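Local coordinates for putative nucleic acid-binding lipoprotein (PDB 3F1Z), which is a putative lipoprotein of unknown function whose OB-fold suggests that it may bind nucleic acid, at residues Q15-V21 with N128-V132; F32-F36 with T122-L126; Y47-V52 with V112-Q117; V57-I61 with V100-N105; Y71-M77 with L88-S94. All blocks are in the same frame, centred on the assembly; numbering follows the deposited sequence.

All five contacts tie parts of one curled OB-fold sheet to each other or to what covers it. Contact 5 is strand pairing proper, with one aromatic, apolar face turned inward; contact 3 pairs the start of strand 51-65 with strand 108-114 and continues into looser chain. Contact 2 is the most buried, an apolar seam between helix 29-38 and the chain entering strand 125-127. Contacts 1 and 4 lie nearer the surface, their centres each about 12 Å from the centre of the chain, and depend more on polar groups: a lysine salt bridge in contact 1, a water and an asparagine in contact 4. Contacts 3 and 4 share strand 51-65.

Contact 1. Residues Q15-V21 with N128-V132; sequences QPGDDAV and NPKVV
Gln15 reaches across to Asn128 with its amide end. Its CG stands anti to the backbone N (chi1 -173°) and the chain runs on extended, carrying NE2 to 3.1 Å from Asn128 O; the N-H points well off the oxygen, so the bond is weak. The same NE2 also rests against CB of Lys130. Pro16 contributes its backbone rather than its ring: Lys130 NZ donates to Pro16 O at 3.2 Å, lying in the carbonyl plane on a lone pair, while the proline ring turns to Trp51. Gly17 occupies the N-cap position of the short helix 18-22, and its carbonyl accepts the first helical bond, from Val21 N. Asp18, in the first turn, completes the grip on the lysine. Its OD1 forms a salt bridge with Lys130 NZ at 3.1 Å, the two side chains meeting at about a right angle. Lys130 is extended through all four torsions, and this full length spans the gap between strand and helix; two oxygens of the segment 15-21 thus hold one ammonium group. Val21, buried at the end of the segment, sends CG1 to Val132 CG2 at 3.8 Å, the two side chains overlapping from opposite sides, and both also touch Val112. Beyond them, Lys53 NZ bonds to Val21 O. The contact thereby fastens the N-terminal helix 18-22 to strand 129-131, which pairs with strand 108-114 in the OB-fold sheet.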
# COMPACT_ATOMS: atom_id res chain seq x y z
N GLN A 15 -14.43 -3.37 -3.82
CA GLN A 15 -13.54 -3.46 -2.63
C GLN A 15 -13.87 -4.70 -1.77
O GLN A 15 -15.06 -5.02 -1.58
CB GLN A 15 -13.64 -2.20 -1.76
CG GLN A 15 -12.59 -2.20 -0.62
CD GLN A 15 -12.43 -0.85 0.06
OE1 GLN A 15 -13.37 -0.33 0.67
NE2 GLN A 15 -11.22 -0.28 -0.01
N PRO A 16 -12.84 -5.39 -1.25
CA PRO A 16 -13.14 -6.57 -0.43
C PRO A 16 -13.64 -6.21 0.98
O PRO A 16 -13.06 -5.30 1.62
CB PRO A 16 -11.79 -7.32 -0.37
CG PRO A 16 -10.88 -6.59 -1.30
CD PRO A 16 -11.38 -5.20 -1.35
N GLY A 17 -14.69 -6.91 1.43
CA GLY A 17 -15.28 -6.72 2.76
C GLY A 17 -14.52 -7.48 3.85
O GLY A 17 -13.61 -8.24 3.56
N ASP A 18 -14.93 -7.29 5.10
CA ASP A 18 -14.22 -7.87 6.26
C ASP A 18 -13.86 -9.36 6.21
O ASP A 18 -12.71 -9.72 6.47
CB ASP A 18 -14.97 -7.54 7.56
CG ASP A 18 -14.77 -6.09 8.00
OD1 ASP A 18 -14.33 -5.24 7.18
OD2 ASP A 18 -15.06 -5.79 9.18
N ASP A 19 -14.80 -10.23 5.92
CA ASP A 19 -14.48 -11.66 5.90
C ASP A 19 -13.55 -12.04 4.72
O ASP A 19 -12.73 -12.95 4.87
CB ASP A 19 -15.74 -12.57 6.01
CG ASP A 19 -16.82 -12.22 4.98
OD1 ASP A 19 -16.64 -11.24 4.21
OD2 ASP A 19 -17.86 -12.94 4.97
N ALA A 20 -13.65 -11.35 3.59
CA ALA A 20 -12.73 -11.58 2.47
C ALA A 20 -11.31 -11.16 2.88
O ALA A 20 -10.33 -11.79 2.50
CB ALA A 20 -13.17 -10.80 1.22
N VAL A 21 -11.22 -10.09 3.66
CA VAL A 21 -9.96 -9.55 4.15
C VAL A 21 -9.29 -10.50 5.15
O VAL A 21 -8.09 -10.78 5.04
CB VAL A 21 -10.17 -8.17 4.79
CG1 VAL A 21 -9.07 -7.86 5.81
CG2 VAL A 21 -10.31 -7.08 3.70
N ASN A 128 -6.88 2.55 -3.66
CA ASN A 128 -8.14 2.20 -2.94
C ASN A 128 -7.92 1.43 -1.64
O ASN A 128 -8.56 0.45 -1.39
CB ASN A 128 -9.08 1.44 -3.83
CG ASN A 128 -9.44 2.23 -5.06
OD1 ASN A 128 -9.89 3.40 -4.97
ND2 ASN A 128 -9.25 1.62 -6.25
N PRO A 129 -7.00 1.90 -0.82
CA PRO A 129 -6.64 1.09 0.30
C PRO A 129 -7.60 1.08 1.43
O PRO A 129 -8.43 1.98 1.55
CB PRO A 129 -5.32 1.70 0.78
CG PRO A 129 -5.03 2.80 -0.11
CD PRO A 129 -6.21 3.13 -0.90
N LYS A 130 -7.41 0.10 2.30
CA LYS A 130 -8.26 -0.07 3.48
C LYS A 130 -7.38 -0.52 4.65
O LYS A 130 -6.67 -1.53 4.55
CB LYS A 130 -9.35 -1.10 3.20
CG LYS A 130 -10.40 -1.27 4.27
CD LYS A 130 -11.26 -2.59 4.03
CE LYS A 130 -12.47 -2.80 4.98
NZ LYS A 130 -13.26 -4.09 4.54
N VAL A 131 -7.37 0.26 5.73
CA VAL A 131 -6.57 -0.12 6.88
C VAL A 131 -7.30 -1.23 7.63
O VAL A 131 -8.45 -1.07 8.00
CB VAL A 131 -6.27 1.06 7.81
CG1 VAL A 131 -5.59 0.53 9.14
CG2 VAL A 131 -5.39 2.10 7.10
N VAL A 132 -6.63 -2.36 7.82
CA VAL A 132 -7.21 -3.53 8.47
C VAL A 132 -7.00 -3.43 9.96
O VAL A 132 -7.96 -3.47 10.72
CB VAL A 132 -6.55 -4.82 7.96
CG1 VAL A 132 -7.10 -6.03 8.71
CG2 VAL A 132 -6.73 -4.94 6.44

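Contact 2. Residues F32-F36 with T122-L126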
# COMPACT_ATOMS: atom_id res chain seq x y z
N PHE A 32 6.06 -8.87 -0.71
CA PHE A 32 5.32 -8.30 -1.80
C PHE A 32 6.22 -7.63 -2.84
O PHE A 32 5.93 -7.68 -4.04
CB PHE A 32 4.29 -7.32 -1.27
CG PHE A 32 3.59 -6.58 -2.35
CD1 PHE A 32 2.83 -7.27 -3.26
CD2 PHE A 32 3.71 -5.23 -2.47
CE1 PHE A 32 2.19 -6.63 -4.23
CE2 PHE A 32 3.07 -4.58 -3.48
CZ PHE A 32 2.30 -5.28 -4.37
N LEU A 33 7.30 -7.00 -2.41
CA LEU A 33 8.20 -6.33 -3.35
C LEU A 33 9.19 -7.26 -4.05
O LEU A 33 9.77 -6.88 -5.07
CB LEU A 33 8.93 -5.16 -2.69
CG LEU A 33 8.02 -4.00 -2.24
CD1 LEU A 33 8.91 -2.86 -1.77
CD2 LEU A 33 7.10 -3.50 -3.27
N GLN A 34 9.35 -8.46 -3.58
CA GLN A 34 10.34 -9.36 -4.19
C GLN A 34 10.19 -9.53 -5.71
O GLN A 34 11.15 -9.37 -6.44
CB GLN A 34 10.36 -10.71 -3.47
CG GLN A 34 11.31 -11.76 -4.03
CD GLN A 34 12.79 -11.30 -4.07
OE1 GLN A 34 13.22 -10.45 -3.26
NE2 GLN A 34 13.57 -11.87 -5.03
N PRO A 35 8.99 -9.82 -6.20
CA PRO A 35 8.80 -9.96 -7.64
C PRO A 35 9.08 -8.68 -8.42
O PRO A 35 9.57 -8.77 -9.51
CB PRO A 35 7.30 -10.33 -7.78
CG PRO A 35 6.89 -10.74 -6.46
CD PRO A 35 7.72 -10.01 -5.47
N PHE A 36 8.75 -7.52 -7.84
CA PHE A 36 9.02 -6.23 -8.48
C PHE A 36 10.52 -5.96 -8.55
O PHE A 36 11.03 -5.27 -9.47
CB PHE A 36 8.28 -5.07 -7.77
CG PHE A 36 6.76 -5.16 -7.88
CD1 PHE A 36 6.03 -5.92 -6.99
CD2 PHE A 36 6.09 -4.53 -8.91
CE1 PHE A 36 4.66 -6.02 -7.12
CE2 PHE A 36 4.72 -4.62 -9.05
CZ PHE A 36 4.00 -5.37 -8.19
N THR A 122 9.38 1.51 -10.23
CA THR A 122 9.65 0.08 -10.08
C THR A 122 8.86 -0.49 -8.91
O THR A 122 8.74 -1.69 -8.74
CB THR A 122 11.13 -0.20 -9.87
OG1 THR A 122 11.57 0.43 -8.67
CG2 THR A 122 11.95 0.33 -11.04
N ILE A 123 8.29 0.39 -8.11
CA ILE A 123 7.48 -0.02 -6.96
C ILE A 123 6.07 0.50 -7.14
O ILE A 123 5.85 1.64 -7.56
CB ILE A 123 8.10 0.50 -5.64
CG1 ILE A 123 9.48 -0.14 -5.47
CG2 ILE A 123 7.23 0.12 -4.48
CD1 ILE A 123 10.34 0.55 -4.43
N PRO A 124 5.10 -0.35 -6.89
CA PRO A 124 3.72 0.10 -7.00
C PRO A 124 3.28 0.99 -5.85
O PRO A 124 3.78 0.87 -4.75
CB PRO A 124 2.91 -1.20 -6.91
CG PRO A 124 3.75 -2.14 -6.29
CD PRO A 124 5.18 -1.77 -6.54
N THR A 125 2.39 1.92 -6.16
CA THR A 125 1.68 2.70 -5.16
C THR A 125 0.31 2.03 -5.14
O THR A 125 -0.42 2.04 -6.14
CB THR A 125 1.58 4.18 -5.53
OG1 THR A 125 2.90 4.73 -5.59
CG2 THR A 125 0.78 4.92 -4.46
N LEU A 126 -0.00 1.38 -4.03
CA LEU A 126 -1.26 0.68 -3.87
C LEU A 126 -2.42 1.70 -3.78
O LEU A 126 -2.28 2.74 -3.12
CB LEU A 126 -1.21 -0.28 -2.68
CG LEU A 126 -0.27 -1.47 -2.89
CD1 LEU A 126 -0.28 -2.42 -1.70
CD2 LEU A 126 -0.65 -2.21 -4.14
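Phe36 and Pro124 form the middle of a seam in which helix 29-38 packs on the chain leading into strand 125-127 of the OB-fold sheet. Starting from the helix, Phe36 CB lies 3.5 Å from Thr122 O, at the exposed end of the seam. CG is set anti to the carbonyl carbon (chi1 -66°), which swings the ring beneath Pro124. Along the near side of the ring, CD2 meets Pro124 CD at 3.8 Å; farther out, CE2 touches both CD and CG, and at the tip CZ meets CG. Pro124 CD thus stands over the centre of one ring face in a CH-pi contact, 13° off the ring normal, while Phe32 O lies in plane at the ring edge.

The same proline is shared by a second ring. Phe32 CE2 approaches Pro124 CG obliquely, and its CZ is a looser 4.3 Å from Leu126 CD2. Phe32 also packs edge-to-face with Tyr47 and touches Val52, so the seam runs on into the interior of the barrel. Towards the other flank, Leu33 crosses Ile123 at about a right angle, its CD2 branch resting 3.8 Å from Ile123 CG2.

Contact 3. Residues Y47-V52 with V112-Q117; sequences YLGKWV and VGQVHQ
The Trp51 indole and the Gln114 amide are stacked, their planes 18° apart. Gln114 CB sits over one face of the six-membered ring, almost over its centre (8° off the normal) and 3.6 Å from the centroid, in a CH-pi contact; the amide continues over the CE2-CZ2 bond, with NE2 near Trp51 NE1. Extended from a CG anti to the backbone N (chi1 -170°), Gln114 also carries NE2 to Gly49 O at 3.0 Å; the bond is nearly straight, but the donor stands above the carbonyl plane. On the other branch, His116 NE2 donates to OE1 from above the amide plane, the oxygen lying in the imidazole plane, so a bond at each branch restrains rotation. Trp51 CE3 meets Val112 CG1.

Val52, on the other face of the sheet, packs on Phe32 and Leu126. Val115, beyond the paired residues, reaches the same two, and its CG2 lies 3.8 Å from Tyr47 CB. Backbone bonds join Val52 reciprocally with Gly113, Val115 N with Lys50 O and Gly49 N with Val115 O. Gly49, at positive phi, belongs to a type II turn from Tyr47 to Lys50, which leads into the antiparallel pairing of strands 51-65 and 108-114 in the OB-fold sheet.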
# COMPACT_ATOMS: atom_id res chain seq x y z
N TYR A 47 0.11 -8.98 -11.09
CA TYR A 47 -0.74 -8.44 -10.01
C TYR A 47 -1.84 -7.46 -10.44
O TYR A 47 -2.63 -7.04 -9.58
CB TYR A 47 0.14 -7.72 -8.96
CG TYR A 47 0.79 -8.62 -7.94
CD1 TYR A 47 0.07 -9.08 -6.87
CD2 TYR A 47 2.12 -9.01 -8.04
CE1 TYR A 47 0.61 -9.93 -5.93
CE2 TYR A 47 2.68 -9.86 -7.10
CZ TYR A 47 1.91 -10.32 -6.03
OH TYR A 47 2.43 -11.15 -5.05
N LEU A 48 -1.88 -7.08 -11.71
CA LEU A 48 -2.81 -6.04 -12.19
C LEU A 48 -4.26 -6.27 -11.77
O LEU A 48 -4.85 -7.25 -12.13
CB LEU A 48 -2.75 -5.89 -13.72
CG LEU A 48 -3.55 -4.71 -14.30
CD1 LEU A 48 -3.10 -3.37 -13.68
CD2 LEU A 48 -3.55 -4.64 -15.83
N GLY A 49 -4.85 -5.35 -11.04
CA GLY A 49 -6.22 -5.52 -10.56
C GLY A 49 -6.37 -6.33 -9.26
O GLY A 49 -7.47 -6.40 -8.74
N LYS A 50 -5.31 -6.91 -8.72
CA LYS A 50 -5.42 -7.74 -7.55
C LYS A 50 -5.24 -6.96 -6.26
O LYS A 50 -4.64 -5.88 -6.22
CB LYS A 50 -4.39 -8.86 -7.61
CG LYS A 50 -4.51 -9.68 -8.88
CD LYS A 50 -3.80 -11.03 -8.76
CE LYS A 50 -3.82 -11.82 -10.08
NZ LYS A 50 -5.14 -11.66 -10.76
N TRP A 51 -5.76 -7.53 -5.18
CA TRP A 51 -5.68 -6.89 -3.89
C TRP A 51 -4.67 -7.62 -3.07
O TRP A 51 -4.62 -8.82 -3.10
CB TRP A 51 -7.04 -6.97 -3.21
CG TRP A 51 -8.12 -6.18 -3.91
CD1 TRP A 51 -8.92 -6.62 -4.94
CD2 TRP A 51 -8.52 -4.83 -3.65
NE1 TRP A 51 -9.80 -5.63 -5.31
CE2 TRP A 51 -9.57 -4.52 -4.54
CE3 TRP A 51 -8.09 -3.86 -2.75
CZ2 TRP A 51 -10.19 -3.27 -4.57
CZ3 TRP A 51 -8.69 -2.60 -2.77
CH2 TRP A 51 -9.75 -2.32 -3.67
N VAL A 52 -3.84 -6.89 -2.33
CA VAL A 52 -2.88 -7.50 -1.46
C VAL A 52 -3.01 -6.89 -0.07
O VAL A 52 -3.39 -5.74 0.06
CB VAL A 52 -1.46 -7.38 -2.03
CG1 VAL A 52 -1.35 -8.21 -3.36
CG2 VAL A 52 -1.05 -5.95 -2.19
N VAL A 112 -4.77 -3.24 3.18
CA VAL A 112 -5.17 -3.92 1.96
C VAL A 112 -5.20 -2.85 0.89
O VAL A 112 -5.70 -1.76 1.13
CB VAL A 112 -6.55 -4.52 2.06
CG1 VAL A 112 -6.98 -5.21 0.67
CG2 VAL A 112 -6.54 -5.52 3.07
N GLY A 113 -4.67 -3.15 -0.30
CA GLY A 113 -4.67 -2.19 -1.37
C GLY A 113 -4.69 -2.92 -2.68
O GLY A 113 -4.41 -4.14 -2.70
N GLN A 114 -4.97 -2.18 -3.76
CA GLN A 114 -5.09 -2.75 -5.10
C GLN A 114 -3.97 -2.33 -6.02
O GLN A 114 -3.57 -1.17 -6.02
CB GLN A 114 -6.41 -2.35 -5.72
CG GLN A 114 -6.72 -3.09 -7.00
CD GLN A 114 -8.08 -2.74 -7.59
OE1 GLN A 114 -8.52 -1.59 -7.50
NE2 GLN A 114 -8.73 -3.72 -8.20
N VAL A 115 -3.44 -3.28 -6.80
CA VAL A 115 -2.37 -2.98 -7.74
C VAL A 115 -2.94 -2.49 -9.05
O VAL A 115 -3.77 -3.15 -9.69
CB VAL A 115 -1.48 -4.20 -8.05
CG1 VAL A 115 -0.38 -3.83 -9.05
CG2 VAL A 115 -0.86 -4.77 -6.76
N HIS A 116 -2.56 -1.27 -9.39
CA HIS A 116 -2.89 -0.64 -10.66
C HIS A 116 -1.60 -0.67 -11.44
O HIS A 116 -0.56 -1.11 -10.92
CB HIS A 116 -3.39 0.79 -10.42
CG HIS A 116 -4.79 0.84 -9.88
ND1 HIS A 116 -5.53 2.00 -9.85
CD2 HIS A 116 -5.58 -0.14 -9.39
CE1 HIS A 116 -6.71 1.74 -9.31
NE2 HIS A 116 -6.78 0.45 -9.05
N GLN A 117 -1.64 -0.24 -12.69
CA GLN A 117 -0.44 -0.32 -13.53
C GLN A 117 0.73 0.49 -12.92
O GLN A 117 0.54 1.60 -12.44
CB GLN A 117 -0.75 0.12 -14.98
CG GLN A 117 0.34 -0.33 -15.99
CD GLN A 117 0.32 -1.85 -16.32
OE1 GLN A 117 1.14 -2.63 -15.82
NE2 GLN A 117 -0.62 -2.24 -17.17

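Contact 4. Residues V57-I61 with V100-N105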
# COMPACT_ATOMS: atom_id res chain seq x y z
N VAL A 57 5.84 -1.14 8.87
CA VAL A 57 5.92 -0.01 9.76
C VAL A 57 5.73 1.24 8.94
O VAL A 57 6.43 1.46 7.95
CB VAL A 57 7.27 0.08 10.53
CG1 VAL A 57 7.29 1.32 11.37
CG2 VAL A 57 7.48 -1.12 11.42
N ILE A 58 4.78 2.07 9.37
CA ILE A 58 4.48 3.30 8.71
C ILE A 58 5.60 4.26 9.05
O ILE A 58 5.92 4.44 10.22
CB ILE A 58 3.13 3.85 9.16
CG1 ILE A 58 2.01 2.86 8.81
CG2 ILE A 58 2.85 5.23 8.50
CD1 ILE A 58 1.97 2.44 7.32
N VAL A 59 6.21 4.86 8.02
CA VAL A 59 7.28 5.81 8.20
C VAL A 59 6.94 7.21 7.67
O VAL A 59 7.71 8.16 7.88
CB VAL A 59 8.60 5.33 7.53
CG1 VAL A 59 9.12 4.12 8.28
CG2 VAL A 59 8.38 5.03 6.09
N ASP A 60 5.83 7.36 6.97
CA ASP A 60 5.42 8.68 6.56
C ASP A 60 3.95 8.66 6.20
O ASP A 60 3.47 7.73 5.58
CB ASP A 60 6.24 9.19 5.39
CG ASP A 60 5.96 10.65 5.06
OD1 ASP A 60 6.38 11.52 5.87
OD2 ASP A 60 5.32 10.94 3.99
N ILE A 61 3.26 9.73 6.61
CA ILE A 61 1.86 9.96 6.34
C ILE A 61 1.81 11.43 5.92
O ILE A 61 2.36 12.28 6.62
CB ILE A 61 1.01 9.82 7.59
CG1 ILE A 61 1.10 8.39 8.15
CG2 ILE A 61 -0.41 10.23 7.27
CD1 ILE A 61 0.72 8.26 9.60
N VAL A 100 -6.71 7.10 7.46
CA VAL A 100 -5.40 7.75 7.46
C VAL A 100 -5.13 8.39 8.82
O VAL A 100 -4.02 8.30 9.32
CB VAL A 100 -5.26 8.79 6.34
CG1 VAL A 100 -3.90 9.49 6.42
CG2 VAL A 100 -5.44 8.12 4.97
N GLU A 101 -6.15 8.98 9.41
CA GLU A 101 -6.02 9.65 10.69
C GLU A 101 -5.86 8.72 11.89
O GLU A 101 -5.59 9.19 13.00
CB GLU A 101 -7.19 10.59 10.89
CG GLU A 101 -7.06 11.79 9.95
CD GLU A 101 -8.14 12.84 10.09
OE1 GLU A 101 -8.88 12.80 11.10
OE2 GLU A 101 -8.23 13.73 9.18
N ALA A 102 -5.98 7.42 11.67
CA ALA A 102 -5.85 6.45 12.76
C ALA A 102 -4.49 5.77 12.70
O ALA A 102 -4.15 4.99 13.56
CB ALA A 102 -6.98 5.36 12.66
N LEU A 103 -3.74 6.00 11.64
CA LEU A 103 -2.40 5.46 11.58
C LEU A 103 -1.45 6.33 12.38
O LEU A 103 -1.82 7.42 12.85
CB LEU A 103 -1.93 5.45 10.15
CG LEU A 103 -2.67 4.50 9.21
CD1 LEU A 103 -2.13 4.73 7.78
CD2 LEU A 103 -2.49 3.08 9.69
N SER A 104 -0.24 5.84 12.55
CA SER A 104 0.80 6.57 13.29
C SER A 104 2.22 6.23 12.77
O SER A 104 2.56 5.08 12.57
CB SER A 104 0.64 6.25 14.76
OG SER A 104 1.59 6.99 15.48
N ASN A 105 3.04 7.25 12.51
CA ASN A 105 4.41 7.03 12.07
C ASN A 105 5.16 6.26 13.15
O ASN A 105 5.10 6.62 14.32
CB ASN A 105 5.14 8.35 11.79
CG ASN A 105 4.69 9.02 10.49
OD1 ASN A 105 4.49 8.36 9.44
ND2 ASN A 105 4.56 10.35 10.54
O HOH W 1 4.58 12.13 8.17
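A classic beta bulge in strand 51-65, where Val59 and Asp60 both face Thr76, is flanked here by the loop between helix 97-100 and strand 108-114. Asn105 lies across the bulge. Its CG is anti to the carbonyl carbon (chi1 -74°), which folds the amide back over the strand, and OD1 comes 3.0 Å from Asp60 N, at an angle too poor for a hydrogen bond. The same oxygen rests beside Ile58 CG2 and Ile61 CG1, at 3.6 Å from the latter. The other end of the amide is bridged by water: ND2 donates to water 1, which in turn donates to Asp60 OD1 and to Ile61 O at 2.7 Å. One solvent molecule thus ties the loop to both a side chain and the backbone of the strand, while Asp60 OD2 pairs with Arg62. Asn105 CA makes a CA-H...O contact of 3.5 Å with Ile58 O.

Ile61 CG2 lies 3.7 Å from Val100 CG1, the two side chains running alongside in opposite senses, and its CD1 reaches Leu103 CB at 3.9 Å; Val100 and Leu103 are the ends of a type I turn. Ile58 turns inward, its CB 3.7 Å from Ser104 O, and packs on Val75 and Ala109. The contact joins a connecting loop to a bulged strand that pairs with both strand 71-78 and strand 108-114, as the long first strand of OB-fold barrels commonly does.

Contact 5. Residues Y71-M77 with L88-S94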
# COMPACT_ATOMS: atom_id res chain seq x y z
N TYR A 71 -7.90 16.54 -2.69
CA TYR A 71 -6.71 16.31 -1.92
C TYR A 71 -6.70 14.82 -1.69
O TYR A 71 -7.71 14.13 -1.90
CB TYR A 71 -6.67 17.12 -0.62
CG TYR A 71 -7.72 16.78 0.36
CD1 TYR A 71 -7.54 15.74 1.24
CD2 TYR A 71 -8.92 17.45 0.37
CE1 TYR A 71 -8.51 15.40 2.13
CE2 TYR A 71 -9.92 17.12 1.30
CZ TYR A 71 -9.69 16.09 2.17
OH TYR A 71 -10.64 15.74 3.07
N TYR A 72 -5.55 14.32 -1.29
CA TYR A 72 -5.40 12.90 -1.07
C TYR A 72 -4.25 12.71 -0.08
O TYR A 72 -3.68 13.66 0.36
CB TYR A 72 -5.16 12.19 -2.39
CG TYR A 72 -3.82 12.50 -3.01
CD1 TYR A 72 -3.64 13.66 -3.76
CD2 TYR A 72 -2.74 11.66 -2.83
CE1 TYR A 72 -2.40 13.97 -4.34
CE2 TYR A 72 -1.47 11.94 -3.43
CZ TYR A 72 -1.32 13.10 -4.18
OH TYR A 72 -0.09 13.43 -4.73
N PHE A 73 -3.94 11.46 0.30
CA PHE A 73 -2.91 11.18 1.25
C PHE A 73 -2.01 10.11 0.73
O PHE A 73 -2.49 9.18 0.12
CB PHE A 73 -3.51 10.62 2.51
CG PHE A 73 -4.54 11.47 3.16
CD1 PHE A 73 -5.86 11.33 2.87
CD2 PHE A 73 -4.19 12.37 4.14
CE1 PHE A 73 -6.83 12.12 3.51
CE2 PHE A 73 -5.13 13.16 4.79
CZ PHE A 73 -6.46 13.03 4.46
N ILE A 74 -0.71 10.22 0.98
CA ILE A 74 0.26 9.17 0.69
C ILE A 74 0.73 8.62 2.07
O ILE A 74 1.14 9.39 2.97
CB ILE A 74 1.49 9.70 -0.06
CG1 ILE A 74 1.11 10.18 -1.43
CG2 ILE A 74 2.45 8.59 -0.36
CD1 ILE A 74 0.58 9.03 -2.39
N VAL A 75 0.67 7.30 2.21
CA VAL A 75 1.13 6.57 3.40
C VAL A 75 2.27 5.68 2.92
O VAL A 75 2.13 4.95 1.94
CB VAL A 75 0.02 5.75 4.00
CG1 VAL A 75 0.57 4.78 5.04
CG2 VAL A 75 -1.01 6.68 4.64
N THR A 76 3.43 5.80 3.56
CA THR A 76 4.63 5.07 3.17
C THR A 76 4.96 4.07 4.26
O THR A 76 4.95 4.41 5.45
CB THR A 76 5.84 6.00 2.99
OG1 THR A 76 5.47 7.07 2.13
CG2 THR A 76 7.04 5.28 2.38
N MSE A 77 5.33 2.86 3.84
CA MSE A 77 5.53 1.73 4.74
C MSE A 77 6.86 1.08 4.48
O MSE A 77 7.22 0.89 3.31
CB MSE A 77 4.40 0.72 4.46
CG MSE A 77 4.37 -0.46 5.38
SE MSE A 77 3.13 -1.85 4.80
CE MSE A 77 1.52 -1.22 5.73
N LEU A 88 7.03 0.87 0.49
CA LEU A 88 5.81 0.68 -0.26
C LEU A 88 4.92 1.88 0.08
O LEU A 88 4.86 2.28 1.25
CB LEU A 88 5.17 -0.62 0.18
CG LEU A 88 3.82 -0.99 -0.41
CD1 LEU A 88 3.91 -1.21 -1.90
CD2 LEU A 88 3.30 -2.22 0.33
N THR A 89 4.25 2.47 -0.92
CA THR A 89 3.37 3.59 -0.66
C THR A 89 1.96 3.20 -1.03
O THR A 89 1.75 2.33 -1.88
CB THR A 89 3.73 4.81 -1.50
OG1 THR A 89 3.71 4.39 -2.90
CG2 THR A 89 5.11 5.39 -1.12
N PHE A 90 1.00 3.86 -0.37
CA PHE A 90 -0.40 3.67 -0.57
C PHE A 90 -1.03 5.03 -0.81
O PHE A 90 -0.69 5.99 -0.16
CB PHE A 90 -1.03 3.12 0.70
CG PHE A 90 -0.52 1.78 1.12
CD1 PHE A 90 0.68 1.66 1.76
CD2 PHE A 90 -1.31 0.67 0.96
CE1 PHE A 90 1.14 0.46 2.15
CE2 PHE A 90 -0.87 -0.54 1.38
CZ PHE A 90 0.37 -0.65 1.95
N ASN A 91 -2.01 5.09 -1.68
CA ASN A 91 -2.63 6.36 -2.03
C ASN A 91 -4.06 6.31 -1.58
O ASN A 91 -4.87 5.59 -2.16
CB ASN A 91 -2.56 6.55 -3.54
CG ASN A 91 -3.10 7.87 -3.99
OD1 ASN A 91 -3.99 8.41 -3.41
ND2 ASN A 91 -2.54 8.41 -5.06
N PHE A 92 -4.37 7.11 -0.55
CA PHE A 92 -5.72 7.17 0.02
C PHE A 92 -6.46 8.40 -0.44
O PHE A 92 -5.99 9.52 -0.21
CB PHE A 92 -5.68 7.26 1.55
CG PHE A 92 -5.30 5.98 2.28
CD1 PHE A 92 -3.98 5.65 2.51
CD2 PHE A 92 -6.26 5.19 2.85
CE1 PHE A 92 -3.63 4.52 3.26
CE2 PHE A 92 -5.91 4.05 3.61
CZ PHE A 92 -4.59 3.73 3.81
N GLY A 93 -7.61 8.21 -1.08
CA GLY A 93 -8.48 9.33 -1.50
C GLY A 93 -9.05 10.04 -0.27
O GLY A 93 -9.01 9.52 0.87
N SER A 94 -9.61 11.22 -0.50
CA SER A 94 -10.11 12.06 0.55
C SER A 94 -11.23 11.43 1.33
O SER A 94 -11.42 11.76 2.52
CB SER A 94 -10.55 13.44 -0.00
OG SER A 94 -11.42 13.35 -1.13
O HOH W 2 -8.99 12.07 -3.21
O HOH W 3 -11.14 15.48 -2.83
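Met77, a selenomethionine, crosses Phe90 obliquely on the inner face of the strand pair. An extended chain carries SE to the ring edge, 5.2 Å from the centroid of the Phe90 ring, in a Met-aromatic contact, and the bend at chi3 (-90°) sets CE, 4.0 Å from Phe90 CE1. Val75 O sits in plane at another part of the same ring's edge. Val75 in turn crosses Phe92: its CG2 branch, beside the backbone N, approaches CE1 obliquely at 3.7 Å. Phe73 and Phe92 meet at their CB atoms, and the Phe73 ring turns its edge to Phe92 O and Gly93 O.

These residues form an antiparallel beta hairpin of strands 71-78 and 88-93, with hydrogen-bonded pairs Phe73-Phe92, Val75-Phe90 and Met77-Leu88, each joined by two backbone bonds. The face carrying them is the interior of the OB-fold barrel, where Ile111 touches Met77, Phe90 and Phe92, and helix 97-100 covers Phe73 and Phe92.

The opposite face is more polar. Thr76 and Thr89 stand next to each other with the same orientation, OG1 of Thr76 3.7 Å from CG2 of Thr89; Thr89 OG1 bonds to Thr125. The side-chain directions of Tyr72 and Asn91 are nearly perpendicular, yet ring and amide planes are only 27° apart, with Tyr72 CD2 3.5 Å from Asn91 OD1. At the open end Ser94 CB stands over one face of the Tyr71 ring in a CH-pi contact, 3.7 Å from the centroid, and water 2 links Ser94 N to Tyr71 O.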